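Local coordinates for protein extracellular ligand-binding receptor (Verminephrobacter eiseniae, PDB 4M88) that probably binds an amino acid or related small ligand outside the cytoplasm as the solute-binding component of an ABC transporter, at residues A[32-37]-A[274-279]. Numbering follows the deposited sequence.
Sequences LAQANK and MKEAFP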
ATOM      1  N   LEU A  32      17.102  -6.935   0.472  1.00 12.14           N
ATOM      2  CA  LEU A  32      17.794  -8.228   0.481  1.00 10.65           C
ATOM      3  C   LEU A  32      19.274  -8.109   0.142  1.00 16.37           C
ATOM      4  O   LEU A  32      20.109  -8.778   0.751  1.00 14.88           O
ATOM      5  CB  LEU A  32      17.106  -9.223  -0.453  1.00 11.73           C
ATOM      6  CG  LEU A  32      15.677  -9.571  -0.031  1.00 15.73           C
ATOM      7  CD1 LEU A  32      15.147 -10.699  -0.898  1.00 19.10           C
ATOM      8  CD2 LEU A  32      15.595  -9.932   1.446  1.00 20.78           C
ATOM      9  N   ALA A  33      19.612  -7.260  -0.826  1.00 12.93           N
ATOM     10  CA  ALA A  33      21.008  -7.034  -1.163  1.00 17.09           C
ATOM     11  C   ALA A  33      21.769  -6.387  -0.005  1.00 15.94           C
ATOM     12  O   ALA A  33      22.923  -6.737   0.271  1.00 14.33           O
ATOM     13  CB  ALA A  33      21.127  -6.178  -2.446  1.00 17.66           C
ATOM     14  N   GLN A  34      21.124  -5.435   0.658  1.00 14.13           N
ATOM     15  CA  GLN A  34      21.688  -4.751   1.810  1.00 19.23           C
ATOM     16  C   GLN A  34      21.869  -5.787   2.923  1.00 16.43           C
ATOM     17  O   GLN A  34      22.935  -5.878   3.542  1.00 14.08           O
ATOM     18  CB  GLN A  34      20.739  -3.615   2.233  1.00 20.10           C
ATOM     19  CG  GLN A  34      21.322  -2.549   3.161  1.00 28.78           C
ATOM     20  CD  GLN A  34      20.337  -1.407   3.477  1.00 28.68           C
ATOM     21  OE1 GLN A  34      19.216  -1.641   3.931  1.00 24.19           O
ATOM     22  NE2 GLN A  34      20.771  -0.162   3.251  1.00 22.80           N
ATOM     23  N   ALA A  35      20.837  -6.596   3.147  1.00 15.04           N
ATOM     24  CA  ALA A  35      20.890  -7.642   4.173  1.00 17.98           C
ATOM     25  C   ALA A  35      22.006  -8.645   3.899  1.00 16.14           C
ATOM     26  O   ALA A  35      22.719  -9.053   4.819  1.00 16.99           O
ATOM     27  CB  ALA A  35      19.548  -8.355   4.282  1.00 16.64           C
ATOM     28  N   ASN A  36      22.165  -9.041   2.638  1.00 12.47           N
ATOM     29  CA  ASN A  36      23.223  -9.998   2.288  1.00 12.16           C
ATOM     30  C   ASN A  36      24.629  -9.415   2.379  1.00 14.36           C
ATOM     31  O   ASN A  36      25.575 -10.122   2.738  1.00 16.67           O
ATOM     32  CB  ASN A  36      22.975 -10.630   0.919  1.00 12.88           C
ATOM     33  CG  ASN A  36      21.800 -11.600   0.934  1.00 18.58           C
ATOM     34  OD1 ASN A  36      21.473 -12.184   1.972  1.00 18.65           O
ATOM     35  ND2 ASN A  36      21.147 -11.757  -0.208  1.00 16.93           N
ATOM     36  N   LYS A  37      24.767  -8.132   2.057  1.00 13.36           N
ATOM     37  CA  LYS A  37      26.053  -7.452   2.222  1.00 14.66           C
ATOM     38  C   LYS A  37      26.445  -7.419   3.691  1.00 18.33           C
ATOM     39  O   LYS A  37      27.630  -7.371   4.021  1.00 19.85           O
ATOM     40  CB  LYS A  37      25.987  -6.020   1.689  1.00 19.98           C
ATOM     41  CG  LYS A  37      26.069  -5.898   0.179  1.00 27.30           C
ATOM     42  CD  LYS A  37      26.405  -4.460  -0.218  1.00 39.48           C
ATOM     43  CE  LYS A  37      26.422  -4.275  -1.731  1.00 48.14           C
ATOM     44  NZ  LYS A  37      27.200  -3.064  -2.152  1.00 51.24           N
HETATM   45  N   MSE A 274      18.706   1.602  -2.253  1.00 16.06           N
HETATM   46  CA  MSE A 274      18.313   1.858  -3.637  1.00 18.07           C
HETATM   47  C   MSE A 274      19.484   2.295  -4.530  1.00 18.51           C
HETATM   48  O   MSE A 274      19.565   1.861  -5.684  1.00 20.02           O
HETATM   49  CB  MSE A 274      17.157   2.870  -3.701  1.00 18.38           C
HETATM   50  CG  MSE A 274      15.850   2.370  -3.088  1.00 16.65           C
HETATM   51 SE   MSE A 274      15.108   0.844  -4.095  0.70 20.67          SE
HETATM   52  CE  MSE A 274      14.574   1.771  -5.710  1.00 23.03           C
ATOM     53  N   LYS A 275      20.400   3.127  -4.020  1.00 19.41           N
ATOM     54  CA  LYS A 275      21.539   3.568  -4.845  1.00 23.93           C
ATOM     55  C   LYS A 275      22.401   2.377  -5.220  1.00 26.02           C
ATOM     56  O   LYS A 275      22.907   2.283  -6.340  1.00 28.03           O
ATOM     57  CB  LYS A 275      22.486   4.544  -4.134  1.00 32.74           C
ATOM     58  CG  LYS A 275      21.914   5.510  -3.148  1.00 42.75           C
ATOM     59  CD  LYS A 275      20.995   6.520  -3.792  1.00 51.07           C
ATOM     60  CE  LYS A 275      20.475   7.518  -2.760  1.00 49.31           C
ATOM     61  NZ  LYS A 275      19.281   8.247  -3.259  1.00 51.39           N
ATOM     62  N   GLU A 276      22.607   1.493  -4.250  1.00 20.21           N
ATOM     63  CA  GLU A 276      23.442   0.317  -4.452  1.00 27.99           C
ATOM     64  C   GLU A 276      22.840  -0.633  -5.493  1.00 27.56           C
ATOM     65  O   GLU A 276      23.530  -1.092  -6.405  1.00 30.98           O
ATOM     66  CB  GLU A 276      23.653  -0.412  -3.121  1.00 36.32           C
ATOM     67  CG  GLU A 276      24.420   0.399  -2.077  1.00 49.84           C
ATOM     68  CD  GLU A 276      24.612  -0.348  -0.757  1.00 64.21           C
ATOM     69  OE1 GLU A 276      23.665  -1.039  -0.308  1.00 68.52           O
ATOM     70  OE2 GLU A 276      25.714  -0.241  -0.169  1.00 67.78           O
ATOM     71  N   ALA A 277      21.545  -0.906  -5.356  1.00 19.45           N
ATOM     72  CA  ALA A 277      20.870  -1.896  -6.187  1.00 22.41           C
ATOM     73  C   ALA A 277      20.428  -1.330  -7.537  1.00 24.22           C
ATOM     74  O   ALA A 277      20.465  -2.024  -8.551  1.00 25.36           O
ATOM     75  CB  ALA A 277      19.668  -2.478  -5.431  1.00 20.38           C
ATOM     76  N   PHE A 278      19.995  -0.072  -7.543  1.00 22.42           N
ATOM     77  CA  PHE A 278      19.467   0.549  -8.758  1.00 25.33           C
ATOM     78  C   PHE A 278      20.024   1.952  -8.944  1.00 24.45           C
ATOM     79  O   PHE A 278      19.285   2.930  -8.818  1.00 28.38           O
ATOM     80  CB  PHE A 278      17.936   0.590  -8.701  1.00 19.97           C
ATOM     81  CG  PHE A 278      17.313  -0.754  -8.477  1.00 24.20           C
ATOM     82  CD1 PHE A 278      17.173  -1.652  -9.530  1.00 27.11           C
ATOM     83  CD2 PHE A 278      16.893  -1.132  -7.207  1.00 22.39           C
ATOM     84  CE1 PHE A 278      16.616  -2.899  -9.329  1.00 29.16           C
ATOM     85  CE2 PHE A 278      16.339  -2.380  -6.996  1.00 20.62           C
ATOM     86  CZ  PHE A 278      16.195  -3.263  -8.053  1.00 21.79           C
ATOM     87  N   PRO A 279      21.329   2.056  -9.249  1.00 25.83           N
ATOM     88  CA  PRO A 279      22.013   3.356  -9.286  1.00 28.93           C
ATOM     89  C   PRO A 279      21.484   4.342 -10.330  1.00 36.98           C
ATOM     90  O   PRO A 279      21.678   5.544 -10.150  1.00 40.12           O
ATOM     91  CB  PRO A 279      23.469   2.984  -9.593  1.00 37.00           C
ATOM     92  CG  PRO A 279      23.414   1.626 -10.194  1.00 33.49           C
ATOM     93  CD  PRO A 279      22.257   0.944  -9.520  1.00 29.24           C
TER
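E276 meets K37 and Q34 here, at the surface, where the last turns of helices 18-37 and 265-277 come close. Along 274-279, M274 comes first and rests on A30, an earlier turn of helix 18-37. E276 is the residue that carries the contact. Its CB already points at segment 32-37. With CG opposite the carbonyl carbon (chi1 -64°) and the rest of the chain straight, the carboxylate is carried out toward K37. The straight K37 chain reaches back from the other helix. K37 NZ lies 3.8 Å from E276 OE2, a long salt bridge. Both residues are exposed, so solvent probably weakens the attraction. The other carboxylate oxygen, E276 OE1, sits 4.5 Å from Q34 CG, a loose touch on the aliphatic part of the glutamine. The amide of Q34 is engaged elsewhere: OE1 bonds to the hydroxyl of Y292 and NE2 to the backbone oxygen of E269. A277 CB follows, 5.0 Å from A33 CB. At F278 the chain leaves helical geometry, although F278 N still bonds M274 O at 2.7 Å. The F278 side chain touches Q26. Helix 18-37 lies between helix 265-277 and strand 45-52, an outer strand of the five-stranded parallel sheet, on which L32 and A35 pack; Y292 ties helix 286-303 to it as well.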